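Side-chain contacts in probable glutamine synthetase (Pseudomonas aeruginosa, PDB 4HPP), which is a probable member of the glutamine synthetase family, pairing an N-terminal beta domain with a metal-binding catalytic domain in a multi-subunit assembly: residues Gly40-Pro43 with Ala44-Ser47; Leu69-Pro72 with Asn73-Val76; Leu163-Ala166 with Leu167-Gly171; Val203-Arg206 with Glu207-Glu211; Asp432-Leu435 with Cys436-Tyr439. One frame throughout, in Å; residues are numbered along the deposited sequence.

Interaction 1. Residues Gly40-Pro43 with Ala44-Ser47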
loop_
_atom_site.group_PDB
_atom_site.type_symbol
_atom_site.label_atom_id
_atom_site.label_comp_id
_atom_site.label_asym_id
_atom_site.label_seq_id
_atom_site.Cartn_x
_atom_site.Cartn_y
_atom_site.Cartn_z
ATOM N N GLY A 40 27.382 30.064 20.465
ATOM C CA GLY A 40 27.173 30.098 21.909
ATOM C C GLY A 40 27.046 28.711 22.545
ATOM O O GLY A 40 26.778 27.731 21.878
ATOM N N TRP A 41 27.284 28.621 23.844
ATOM C CA TRP A 41 27.069 27.370 24.586
ATOM C C TRP A 41 26.959 27.732 26.028
ATOM O O TRP A 41 27.437 28.788 26.434
ATOM C CB TRP A 41 28.242 26.419 24.339
ATOM C CG TRP A 41 27.935 25.005 24.677
ATOM C CD1 TRP A 41 28.485 24.230 25.696
ATOM C CD2 TRP A 41 26.924 24.143 24.039
ATOM N NE1 TRP A 41 27.912 22.965 25.710
ATOM C CE2 TRP A 41 26.987 22.853 24.725
ATOM C CE3 TRP A 41 26.048 24.294 22.989
ATOM C CZ2 TRP A 41 26.184 21.795 24.353
ATOM C CZ3 TRP A 41 25.265 23.217 22.618
ATOM C CH2 TRP A 41 25.309 22.011 23.288
ATOM N N VAL A 42 26.316 26.900 26.826
ATOM C CA VAL A 42 25.948 27.263 28.230
ATOM C C VAL A 42 26.777 26.319 29.121
ATOM O O VAL A 42 26.751 25.111 28.901
ATOM C CB VAL A 42 24.408 27.127 28.436
ATOM C CG1 VAL A 42 23.991 27.208 29.900
ATOM C CG2 VAL A 42 23.663 28.176 27.618
ATOM N N PRO A 43 27.564 26.854 30.083
ATOM C CA PRO A 43 28.431 25.996 30.906
ATOM C C PRO A 43 27.667 24.910 31.672
ATOM O O PRO A 43 28.186 23.786 31.849
ATOM C CB PRO A 43 29.041 26.976 31.907
ATOM C CG PRO A 43 28.913 28.321 31.274
ATOM C CD PRO A 43 27.577 28.239 30.589
ATOM N N ALA A 44 26.446 25.236 32.102
ATOM C CA ALA A 44 25.635 24.313 32.900
ATOM C C ALA A 44 25.244 23.022 32.145
ATOM O O ALA A 44 24.833 22.033 32.799
ATOM C CB ALA A 44 24.404 25.007 33.497
ATOM N N ASN A 45 25.396 23.028 30.808
ATOM C CA ASN A 45 25.150 21.827 29.978
ATOM C C ASN A 45 26.108 20.704 30.351
ATOM O O ASN A 45 25.769 19.522 30.249
ATOM C CB ASN A 45 25.305 22.119 28.496
ATOM C CG ASN A 45 24.269 23.086 27.985
ATOM O OD1 ASN A 45 23.213 23.235 28.574
ATOM N ND2 ASN A 45 24.561 23.738 26.863
ATOM N N SER A 46 27.296 21.092 30.812
ATOM C CA SER A 46 28.293 20.137 31.290
ATOM C C SER A 46 27.918 19.491 32.638
ATOM O O SER A 46 28.540 18.503 33.055
ATOM C CB SER A 46 29.669 20.790 31.365
ATOM O OG SER A 46 29.975 21.463 30.151
ATOM N N SER A 47 26.882 19.989 33.298
ATOM C CA SER A 47 26.363 19.236 34.432
ATOM C C SER A 47 25.168 18.333 34.075
ATOM O O SER A 47 24.535 17.810 35.002
ATOM C CB SER A 47 25.967 20.160 35.606
ATOM O OG SER A 47 26.915 21.193 35.885
HETATM O O HOH W 1 28.466 20.897 27.423
#
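With CG of Trp-41 opposite its backbone N (chi1 -162°) and CG of Asn-45 opposite its own carbonyl carbon (chi1 -65°), the indole and the carboxamide meet across the turn that joins strand 39-41 to the 3-10 segment. The amide comes in over one face of the ring: Asn-45 ND2 lies over the centre of the indole, 3.4 Å from Trp-41 CE2. It stands steeply on that face, the two planes being 73° apart. The same nitrogen is 3.7 Å from Val-42 CB, which puts the amide end between the indole and the valine. At the indole edge, in the ring plane, Trp-41 NE1 donates to a water at 2.7 Å. That water is also 3.2 Å from Ser-46 OG, so it bridges the strand end and the next turn.

The backbone does the rest, in the i to i+3 pattern of a 3-10 turn: Asn-45 N binds Val-42 O at 3.1 Å, and Ser-46 N binds Pro-43 O at 3.0 Å. Both donors sit above the plane of the carbonyl they use. Val-42 CG1 meets Ala-44 CB loosely, at 4.2 Å. In this N-terminal domain, strand 39-41 is the outermost strand, within this chain, of a mixed sheet, and Trp-41 shares backbone bonds with Leu-66 while its ring rests on Arg-22 and Arg-24. Pro-43 touches both Trp-60 and Trp-104. On the second subunit, Phe-148 packs on Asn-45 and Arg-308 packs on Val-42; residue Arg-308 also belongs to the glutamic acid pocket, consistent with the subunit-interface sites of this family.

Interaction 2. Residues Leu69-Pro72 with Asn73-Val76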
loop_
_atom_site.group_PDB
_atom_site.type_symbol
_atom_site.label_atom_id
_atom_site.label_comp_id
_atom_site.label_asym_id
_atom_site.label_seq_id
_atom_site.Cartn_x
_atom_site.Cartn_y
_atom_site.Cartn_z
ATOM N N LEU A 69 34.012 26.522 19.841
ATOM C CA LEU A 69 34.883 26.994 18.761
ATOM C C LEU A 69 35.312 25.819 17.878
ATOM O O LEU A 69 36.198 25.066 18.267
ATOM C CB LEU A 69 36.130 27.632 19.376
ATOM C CG LEU A 69 36.648 28.903 18.702
ATOM C CD1 LEU A 69 35.633 30.012 18.870
ATOM C CD2 LEU A 69 37.980 29.293 19.327
ATOM N N PRO A 70 34.665 25.640 16.713
ATOM C CA PRO A 70 34.965 24.514 15.800
ATOM C C PRO A 70 36.448 24.480 15.398
ATOM O O PRO A 70 37.035 25.514 15.066
ATOM C CB PRO A 70 34.096 24.802 14.568
ATOM C CG PRO A 70 33.764 26.257 14.681
ATOM C CD PRO A 70 33.668 26.557 16.150
ATOM N N ASP A 71 37.055 23.303 15.478
ATOM C CA ASP A 71 38.404 23.153 15.027
ATOM C C ASP A 71 38.287 22.724 13.569
ATOM O O ASP A 71 37.712 21.672 13.291
ATOM C CB ASP A 71 39.106 22.098 15.841
ATOM C CG ASP A 71 40.218 21.425 15.078
ATOM O OD1 ASP A 71 40.877 22.090 14.246
ATOM O OD2 ASP A 71 40.429 20.217 15.284
ATOM N N PRO A 72 38.848 23.532 12.630
ATOM C CA PRO A 72 38.552 23.290 11.197
ATOM C C PRO A 72 39.102 21.975 10.718
ATOM O O PRO A 72 38.615 21.426 9.727
ATOM C CB PRO A 72 39.250 24.447 10.480
ATOM C CG PRO A 72 39.571 25.456 11.567
ATOM C CD PRO A 72 39.747 24.697 12.832
ATOM N N ASN A 73 40.101 21.446 11.425
ATOM C CA ASN A 73 40.730 20.186 10.980
ATOM C C ASN A 73 39.958 18.890 11.284
ATOM O O ASN A 73 40.318 17.837 10.793
ATOM C CB ASN A 73 42.215 20.105 11.415
ATOM C CG ASN A 73 43.087 21.161 10.721
ATOM O OD1 ASN A 73 43.024 21.368 9.493
ATOM N ND2 ASN A 73 43.901 21.833 11.504
ATOM N N SER A 74 38.888 18.984 12.061
ATOM C CA SER A 74 38.134 17.832 12.527
ATOM C C SER A 74 36.843 17.633 11.728
ATOM O O SER A 74 36.067 16.751 12.064
ATOM C CB SER A 74 37.720 18.082 13.941
ATOM O OG SER A 74 36.837 19.196 13.942
ATOM N N ARG A 75 36.614 18.462 10.701
ATOM C CA ARG A 75 35.399 18.392 9.922
ATOM C C ARG A 75 35.019 16.991 9.390
ATOM O O ARG A 75 35.839 16.290 8.809
ATOM C CB ARG A 75 35.442 19.398 8.778
ATOM C CG ARG A 75 34.135 19.430 7.985
ATOM C CD ARG A 75 33.852 20.822 7.478
ATOM N NE ARG A 75 32.628 20.877 6.737
ATOM C CZ ARG A 75 32.394 21.776 5.798
ATOM N NH1 ARG A 75 33.309 22.701 5.555
ATOM N NH2 ARG A 75 31.254 21.753 5.109
ATOM N N VAL A 76 33.760 16.605 9.611
ATOM C CA VAL A 76 33.204 15.386 9.035
ATOM C C VAL A 76 32.161 15.718 7.984
ATOM O O VAL A 76 31.287 16.534 8.234
ATOM C CB VAL A 76 32.611 14.470 10.136
ATOM C CG1 VAL A 76 31.895 13.258 9.531
ATOM C CG2 VAL A 76 33.769 13.961 10.971
#
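Asp-71 begins the contact by using both its side chain and its carbonyl on the residues ahead. Its OD1 accepts the N-H of Asn-73 at 3.0 Å, the donor coming from well above the carboxylate plane rather than within it; this closes an Asx turn. Its backbone oxygen is gripped twice by one residue: Ser-74 OG reaches Asp-71 O at 2.7 Å in the carbonyl plane, and Ser-74 N reaches Asp-71 O at 3.2 Å from above that plane, the N-H nearly straight at 168°. The hydroxyl can do so because OG lies between the serine's own N and carbonyl carbon (chi1 64°), folded back over the turn. The other carboxylate oxygen, OD2, faces Ser-74 CB at 3.7 Å and is salt-bridged to Arg-109.

Pro-72 and Asn-73 occupy the two central positions of what their backbone angles make a type I beta turn. This turn interrupts strand 66-78 on its hairpin with strand 89-97: backbone bonds join Asp-71 to His-93 and Val-76 to Tyr-91, leaving more residues on this side than on the partner strand. Further along, Pro-72 O touches Arg-75 CB at 3.9 Å, while the guanidinium of Arg-75 leads away to a salt bridge with Asp-90.

Interaction 3. Residues Leu163-Ala166 with Leu167-Gly171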
loop_
_atom_site.group_PDB
_atom_site.type_symbol
_atom_site.label_atom_id
_atom_site.label_comp_id
_atom_site.label_asym_id
_atom_site.label_seq_id
_atom_site.Cartn_x
_atom_site.Cartn_y
_atom_site.Cartn_z
ATOM N N LEU A 163 27.557 1.322 5.769
ATOM C CA LEU A 163 28.198 1.818 6.955
ATOM C C LEU A 163 29.644 2.139 6.647
ATOM O O LEU A 163 30.110 3.248 6.864
ATOM C CB LEU A 163 28.044 0.825 8.149
ATOM C CG LEU A 163 28.756 1.327 9.383
ATOM C CD1 LEU A 163 28.254 2.712 9.720
ATOM C CD2 LEU A 163 28.560 0.410 10.561
ATOM N N VAL A 164 30.374 1.156 6.187
ATOM C CA VAL A 164 31.758 1.362 5.720
ATOM C C VAL A 164 31.888 2.536 4.748
ATOM O O VAL A 164 32.793 3.368 4.851
ATOM C CB VAL A 164 32.370 0.030 5.195
ATOM C CG1 VAL A 164 33.751 0.244 4.631
ATOM C CG2 VAL A 164 32.460 -0.933 6.373
ATOM N N SER A 165 30.929 2.700 3.874
ATOM C CA SER A 165 31.065 3.798 2.916
ATOM C C SER A 165 30.881 5.122 3.618
ATOM O O SER A 165 31.710 6.061 3.468
ATOM C CB SER A 165 30.113 3.590 1.776
ATOM O OG SER A 165 29.690 4.810 1.274
ATOM N N ALA A 166 29.835 5.213 4.439
ATOM C CA ALA A 166 29.645 6.421 5.282
ATOM C C ALA A 166 30.877 6.755 6.178
ATOM O O ALA A 166 31.342 7.899 6.203
ATOM C CB ALA A 166 28.383 6.306 6.082
ATOM N N LEU A 167 31.451 5.746 6.837
ATOM C CA LEU A 167 32.642 5.970 7.637
ATOM C C LEU A 167 33.813 6.377 6.706
ATOM O O LEU A 167 34.515 7.358 7.019
ATOM C CB LEU A 167 32.970 4.779 8.534
ATOM C CG LEU A 167 31.928 4.339 9.600
ATOM C CD1 LEU A 167 32.177 2.904 10.051
ATOM C CD2 LEU A 167 31.819 5.248 10.835
ATOM N N ALA A 168 34.006 5.696 5.561
ATOM C CA ALA A 168 35.036 6.205 4.568
ATOM C C ALA A 168 34.866 7.665 4.191
ATOM O O ALA A 168 35.846 8.468 4.347
ATOM C CB ALA A 168 35.175 5.349 3.312
ATOM N N GLN A 169 33.641 8.025 3.764
ATOM C CA GLN A 169 33.368 9.429 3.471
ATOM C C GLN A 169 33.637 10.299 4.655
ATOM O O GLN A 169 34.014 11.409 4.488
ATOM C CB GLN A 169 31.918 9.692 3.078
ATOM C CG GLN A 169 31.386 9.005 1.829
ATOM C CD GLN A 169 29.921 9.183 1.737
ATOM O OE1 GLN A 169 29.427 10.329 1.824
ATOM N NE2 GLN A 169 29.162 8.040 1.720
ATOM N N ALA A 170 33.455 9.807 5.872
ATOM C CA ALA A 170 33.613 10.677 7.024
ATOM C C ALA A 170 35.084 10.783 7.398
ATOM O O ALA A 170 35.436 11.423 8.370
ATOM C CB ALA A 170 32.819 10.139 8.166
ATOM N N GLY A 171 35.968 10.173 6.606
ATOM C CA GLY A 171 37.406 10.199 6.937
ATOM C C GLY A 171 37.812 9.381 8.160
ATOM O O GLY A 171 38.877 9.626 8.768
#
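Leu-167 opens the second half of the contact by laying its CD1 methyl against Leu-163, 3.8 Å from CG and 3.9 Å from CD1 of that residue. CG of Leu-167 is opposite its own carbonyl carbon (chi1 -61°), which leans the isobutyl group back along the helix over the previous turn. The backbone bond between the same two residues, Leu-167 N to Leu-163 O, is 2.8 Å long. Ala-168 CB lies 3.5 Å from Val-164 O. Gln-169 keeps CG close to Ser-165 O and extends beyond it, and its NE2 meets Ser-165 OG in a weak hydrogen bond of 3.3 Å. The stronger hold on that amide comes from Gln-80 O, so the glutamine ties the helix end to the chain leaving strand 66-78.

These turns are the C-terminal part of helix 159-169, which packs against helix 196-216 in the catalytic domain: Ala-166 and Leu-167 both rest on Val-208, and Leu-163 on Thr-209. On another side, Val-7 of a third subunit lies on Val-164 and Leu-4 of that subunit on Gln-169. Ala-170 N still reaches Ala-166 O at 2.9 Å, though with a bent N-H at 131°, while its methyl packs on Val-76 and Val-78. Gly-171 then leaves the helix with positive phi in a Schellman motif, its N bonded to Ala-168 O at 2.8 Å.

Interaction 4. Residues Val203-Arg206 with Glu207-Glu211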
loop_
_atom_site.group_PDB
_atom_site.type_symbol
_atom_site.label_atom_id
_atom_site.label_comp_id
_atom_site.label_asym_id
_atom_site.label_seq_id
_atom_site.Cartn_x
_atom_site.Cartn_y
_atom_site.Cartn_z
ATOM N N VAL A 203 34.269 9.372 18.303
ATOM C CA VAL A 203 32.955 10.065 18.254
ATOM C C VAL A 203 32.310 9.905 16.857
ATOM O O VAL A 203 31.143 9.482 16.746
ATOM C CB VAL A 203 33.054 11.571 18.633
ATOM C CG1 VAL A 203 31.758 12.323 18.283
ATOM C CG2 VAL A 203 33.427 11.739 20.094
ATOM N N ASN A 204 33.077 10.222 15.812
ATOM C CA ASN A 204 32.641 10.038 14.438
ATOM C C ASN A 204 32.115 8.644 14.141
ATOM O O ASN A 204 31.042 8.492 13.530
ATOM C CB ASN A 204 33.795 10.261 13.483
ATOM C CG ASN A 204 34.277 11.678 13.457
ATOM O OD1 ASN A 204 33.567 12.607 13.787
ATOM N ND2 ASN A 204 35.506 11.846 13.048
ATOM N N VAL A 205 32.854 7.619 14.547
ATOM C CA VAL A 205 32.334 6.238 14.371
ATOM C C VAL A 205 30.945 6.038 15.025
ATOM O O VAL A 205 30.093 5.334 14.458
ATOM C CB VAL A 205 33.309 5.137 14.856
ATOM C CG1 VAL A 205 32.610 3.812 14.954
ATOM C CG2 VAL A 205 34.525 5.028 13.936
ATOM N N ARG A 206 30.695 6.668 16.177
ATOM C CA ARG A 206 29.411 6.467 16.831
ATOM C C ARG A 206 28.284 7.255 16.154
ATOM O O ARG A 206 27.110 6.747 16.006
ATOM C CB ARG A 206 29.513 6.900 18.277
ATOM C CG ARG A 206 30.432 6.016 19.073
ATOM C CD ARG A 206 31.116 6.818 20.176
ATOM N NE ARG A 206 32.026 5.951 20.923
ATOM C CZ ARG A 206 32.308 6.067 22.226
ATOM N NH1 ARG A 206 31.709 7.034 22.927
ATOM N NH2 ARG A 206 33.192 5.214 22.810
ATOM N N GLU A 207 28.613 8.504 15.786
ATOM C CA GLU A 207 27.601 9.376 15.325
ATOM C C GLU A 207 27.145 8.968 13.911
ATOM O O GLU A 207 25.929 9.053 13.582
ATOM C CB GLU A 207 28.049 10.819 15.485
ATOM C CG GLU A 207 28.128 11.203 16.959
ATOM C CD GLU A 207 26.774 11.063 17.621
ATOM O OE1 GLU A 207 26.702 10.486 18.698
ATOM O OE2 GLU A 207 25.785 11.552 17.053
ATOM N N VAL A 208 28.092 8.435 13.126
ATOM C CA VAL A 208 27.812 8.004 11.755
ATOM C C VAL A 208 27.079 6.678 11.755
ATOM O O VAL A 208 26.112 6.526 11.036
ATOM C CB VAL A 208 29.097 7.910 10.898
ATOM C CG1 VAL A 208 28.804 7.245 9.553
ATOM C CG2 VAL A 208 29.718 9.280 10.703
ATOM N N THR A 209 27.517 5.714 12.554
ATOM C CA THR A 209 26.751 4.438 12.696
ATOM C C THR A 209 25.280 4.704 13.026
ATOM O O THR A 209 24.369 4.251 12.278
ATOM C CB THR A 209 27.352 3.518 13.735
ATOM O OG1 THR A 209 28.702 3.311 13.376
ATOM C CG2 THR A 209 26.656 2.150 13.762
ATOM N N ARG A 210 25.060 5.508 14.068
ATOM C CA ARG A 210 23.726 6.033 14.349
ATOM C C ARG A 210 23.032 6.627 13.087
ATOM O O ARG A 210 21.904 6.225 12.763
ATOM C CB ARG A 210 23.755 7.044 15.528
ATOM C CG ARG A 210 23.851 6.364 16.871
ATOM C CD ARG A 210 24.531 7.205 17.919
ATOM N NE ARG A 210 24.835 6.425 19.113
ATOM C CZ ARG A 210 25.539 6.850 20.175
ATOM N NH1 ARG A 210 25.993 8.084 20.236
ATOM N NH2 ARG A 210 25.731 6.032 21.228
ATOM N N GLU A 211 23.691 7.555 12.364
ATOM C CA GLU A 211 23.070 8.158 11.144
ATOM C C GLU A 211 22.761 7.150 10.001
ATOM O O GLU A 211 21.725 7.202 9.370
ATOM C CB GLU A 211 23.881 9.335 10.658
ATOM C CG GLU A 211 23.387 9.984 9.374
ATOM C CD GLU A 211 22.070 10.664 9.547
ATOM O OE1 GLU A 211 21.430 11.043 8.532
ATOM O OE2 GLU A 211 21.701 10.865 10.693
#
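Val-205 O is gripped by two donors of Thr-209, the hydroxyl OG1 at 2.7 Å and the backbone N at 3.2 Å. The hydroxyl comes nearly along the C=O axis, while the N-H sits above the carbonyl plane. Thr-209 OG1 reaches back one turn because it stands opposite its own carbonyl carbon (chi1 -55°), and it spends its proton on the helix backbone.

Elsewhere on the helix, Glu-207 CG lies alongside Val-203 CG1, four residues back, at 4.0 Å, both side chains pointing the same way. The glutamate chain then bends at chi2, bringing OE1 to Arg-210 NH1 in a 2.9 Å salt bridge that meets the carboxylate on its syn side, though tilted out of the carboxylate plane, and the guanidinium at its edge. Arg-206 CB lies over one face of that guanidinium, toward its rim, 4.2 Å from Arg-210 NH1.

All this lies within helix 196-216 of the catalytic domain, in a buried part of it that lies against helix 159-169 and strand 219-221. Phe-222 makes a cation-pi contact with Arg-210. Leu-150 of the second subunit packs on Glu-207, and Gln-151 of that subunit on Arg-210. Toward the N-terminal sheet, Asn-204 OD1 accepts from Tyr-91 OH and His-93 NE2.

Interaction 5. Residues Asp432-Leu435 with Cys436-Tyr439; sequences DDDL and CRHY
Asp-434 and Arg-437, one helical turn apart, form a salt bridge whose shape follows from their torsions. Both keep CG opposite the carbonyl carbon, chi1 -51° in the aspartate and -71° in the arginine. The arginine then runs extended from CG to NE, back toward the start of the helix. There its last torsion (chi4 107°) swings NH1 round, so that Asp-434 OD1 meets it at 2.9 Å, at the guanidinium edge and near its plane, with the carboxylate tilted moderately against it. The same NH1 is 3.5 Å from Asp-433 CB, so the arginine end lies across the methylene of that residue. The Asp-433 carboxylate adds only charge: OD1 is 4.3 Å from Arg-437 NH2 and well out of the guanidinium plane. With aspartates clustered in the first turn, their negative charge probably suits the positive end of the helix dipole.

Leu-435 and Tyr-439 lie side by side and point the same way. The CD1 methyl of Leu-435 touches Tyr-439 CE2 at 3.9 Å. Leu-435 O, which accepts Tyr-439 N at 2.9 Å, also sits in the plane of the phenol at its edge, 3.2 Å from Tyr-439 CD2. Cys-436 CB rests 3.3 Å from Asp-433 O.

This short helix, 432-439, is the last of the chain: Thr-427 of helix 410-427 packs on Leu-435 and Tyr-439, Leu-289 of helix 288-291 packs on Cys-436, and Gln-51, from a loop of the N-terminal domain, is hydrogen-bonded to the tyrosine hydroxyl.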
loop_
_atom_site.group_PDB
_atom_site.type_symbol
_atom_site.label_atom_id
_atom_site.label_comp_id
_atom_site.label_asym_id
_atom_site.label_seq_id
_atom_site.Cartn_x
_atom_site.Cartn_y
_atom_site.Cartn_z
ATOM N N ASP A 432 18.695 -4.128 38.524
ATOM C CA ASP A 432 19.690 -4.302 37.494
ATOM C C ASP A 432 19.111 -4.211 36.084
ATOM O O ASP A 432 19.673 -3.543 35.210
ATOM C CB ASP A 432 20.455 -5.605 37.686
ATOM C CG ASP A 432 21.659 -5.430 38.590
ATOM O OD1 ASP A 432 22.485 -6.384 38.726
ATOM O OD2 ASP A 432 21.775 -4.316 39.178
ATOM N N ASP A 433 17.993 -4.892 35.866
ATOM C CA ASP A 433 17.316 -4.948 34.568
ATOM C C ASP A 433 16.777 -3.591 34.081
ATOM O O ASP A 433 17.207 -3.113 33.038
ATOM C CB ASP A 433 16.275 -6.085 34.553
ATOM C CG ASP A 433 16.938 -7.485 34.512
ATOM O OD1 ASP A 433 16.262 -8.471 34.181
ATOM O OD2 ASP A 433 18.155 -7.615 34.791
ATOM N N ASP A 434 15.878 -2.965 34.838
ATOM C CA ASP A 434 15.422 -1.581 34.584
ATOM C C ASP A 434 16.545 -0.585 34.216
ATOM O O ASP A 434 16.406 0.271 33.347
ATOM C CB ASP A 434 14.648 -1.105 35.812
ATOM C CG ASP A 434 13.575 -2.112 36.225
ATOM O OD1 ASP A 434 13.063 -2.767 35.274
ATOM O OD2 ASP A 434 13.278 -2.278 37.454
ATOM N N LEU A 435 17.672 -0.733 34.884
ATOM C CA LEU A 435 18.808 0.121 34.716
ATOM C C LEU A 435 19.417 -0.112 33.342
ATOM O O LEU A 435 19.821 0.815 32.667
ATOM C CB LEU A 435 19.815 -0.311 35.753
ATOM C CG LEU A 435 20.997 0.595 35.989
ATOM C CD1 LEU A 435 20.503 2.016 36.295
ATOM C CD2 LEU A 435 21.819 -0.022 37.113
ATOM N N CYS A 436 19.462 -1.375 32.945
ATOM C CA CYS A 436 19.978 -1.766 31.662
ATOM C C CYS A 436 19.028 -1.339 30.554
ATOM O O CYS A 436 19.445 -0.787 29.519
ATOM C CB CYS A 436 20.233 -3.261 31.630
ATOM S SG CYS A 436 19.944 -3.941 30.008
ATOM N N ARG A 437 17.752 -1.517 30.794
ATOM C CA ARG A 437 16.781 -1.087 29.820
ATOM C C ARG A 437 16.819 0.407 29.784
ATOM O O ARG A 437 16.600 1.035 28.729
ATOM C CB ARG A 437 15.359 -1.550 30.165
ATOM C CG ARG A 437 15.070 -3.045 30.004
ATOM C CD ARG A 437 13.660 -3.329 30.566
ATOM N NE ARG A 437 13.359 -4.754 30.772
ATOM C CZ ARG A 437 13.292 -5.351 31.964
ATOM N NH1 ARG A 437 13.477 -4.645 33.083
ATOM N NH2 ARG A 437 13.007 -6.648 32.043
ATOM N N HIS A 438 17.073 0.989 30.948
ATOM C CA HIS A 438 17.026 2.426 31.024
ATOM C C HIS A 438 18.111 2.894 30.108
ATOM O O HIS A 438 17.813 3.656 29.223
ATOM C CB HIS A 438 17.125 2.968 32.475
ATOM C CG HIS A 438 17.039 4.492 32.578
ATOM N ND1 HIS A 438 15.907 5.181 32.321
ATOM C CD2 HIS A 438 18.018 5.455 32.902
ATOM C CE1 HIS A 438 16.150 6.522 32.451
ATOM N NE2 HIS A 438 17.436 6.677 32.820
ATOM N N TYR A 439 19.353 2.392 30.259
ATOM C CA TYR A 439 20.510 2.949 29.510
ATOM C C TYR A 439 20.553 2.569 28.004
ATOM O O TYR A 439 21.003 3.359 27.158
ATOM C CB TYR A 439 21.851 2.668 30.211
ATOM C CG TYR A 439 22.156 3.659 31.306
ATOM C CD1 TYR A 439 22.903 4.807 31.048
ATOM C CD2 TYR A 439 21.669 3.472 32.593
ATOM C CE1 TYR A 439 23.153 5.740 32.047
ATOM C CE2 TYR A 439 21.907 4.402 33.588
ATOM C CZ TYR A 439 22.649 5.525 33.315
ATOM O OH TYR A 439 22.866 6.419 34.314
#

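Overall arrangement
Interactions 3 and 4 belong to the buried core, where helices 159-169 and 196-216 pack together through aliphatic groups. Interaction 2 is a surface turn of strand 66-78, yet Val-76 at its end reaches that core, touching Ala-170 of interaction 3 and Asn-204 of interaction 4, so the N-terminal sheet and the catalytic helices join there. Interaction 1 follows the end of the neighbouring strand 39-41, buried and, like interaction 4, against the second subunit. Interaction 5, partly buried, pairs an outer charged face with an inner apolar one. The turns of 1 and 2 rest on polar groups, an amide over an indole and a doubly used carbonyl; the helices add methyl packing, with an internal salt bridge in 4 and 5.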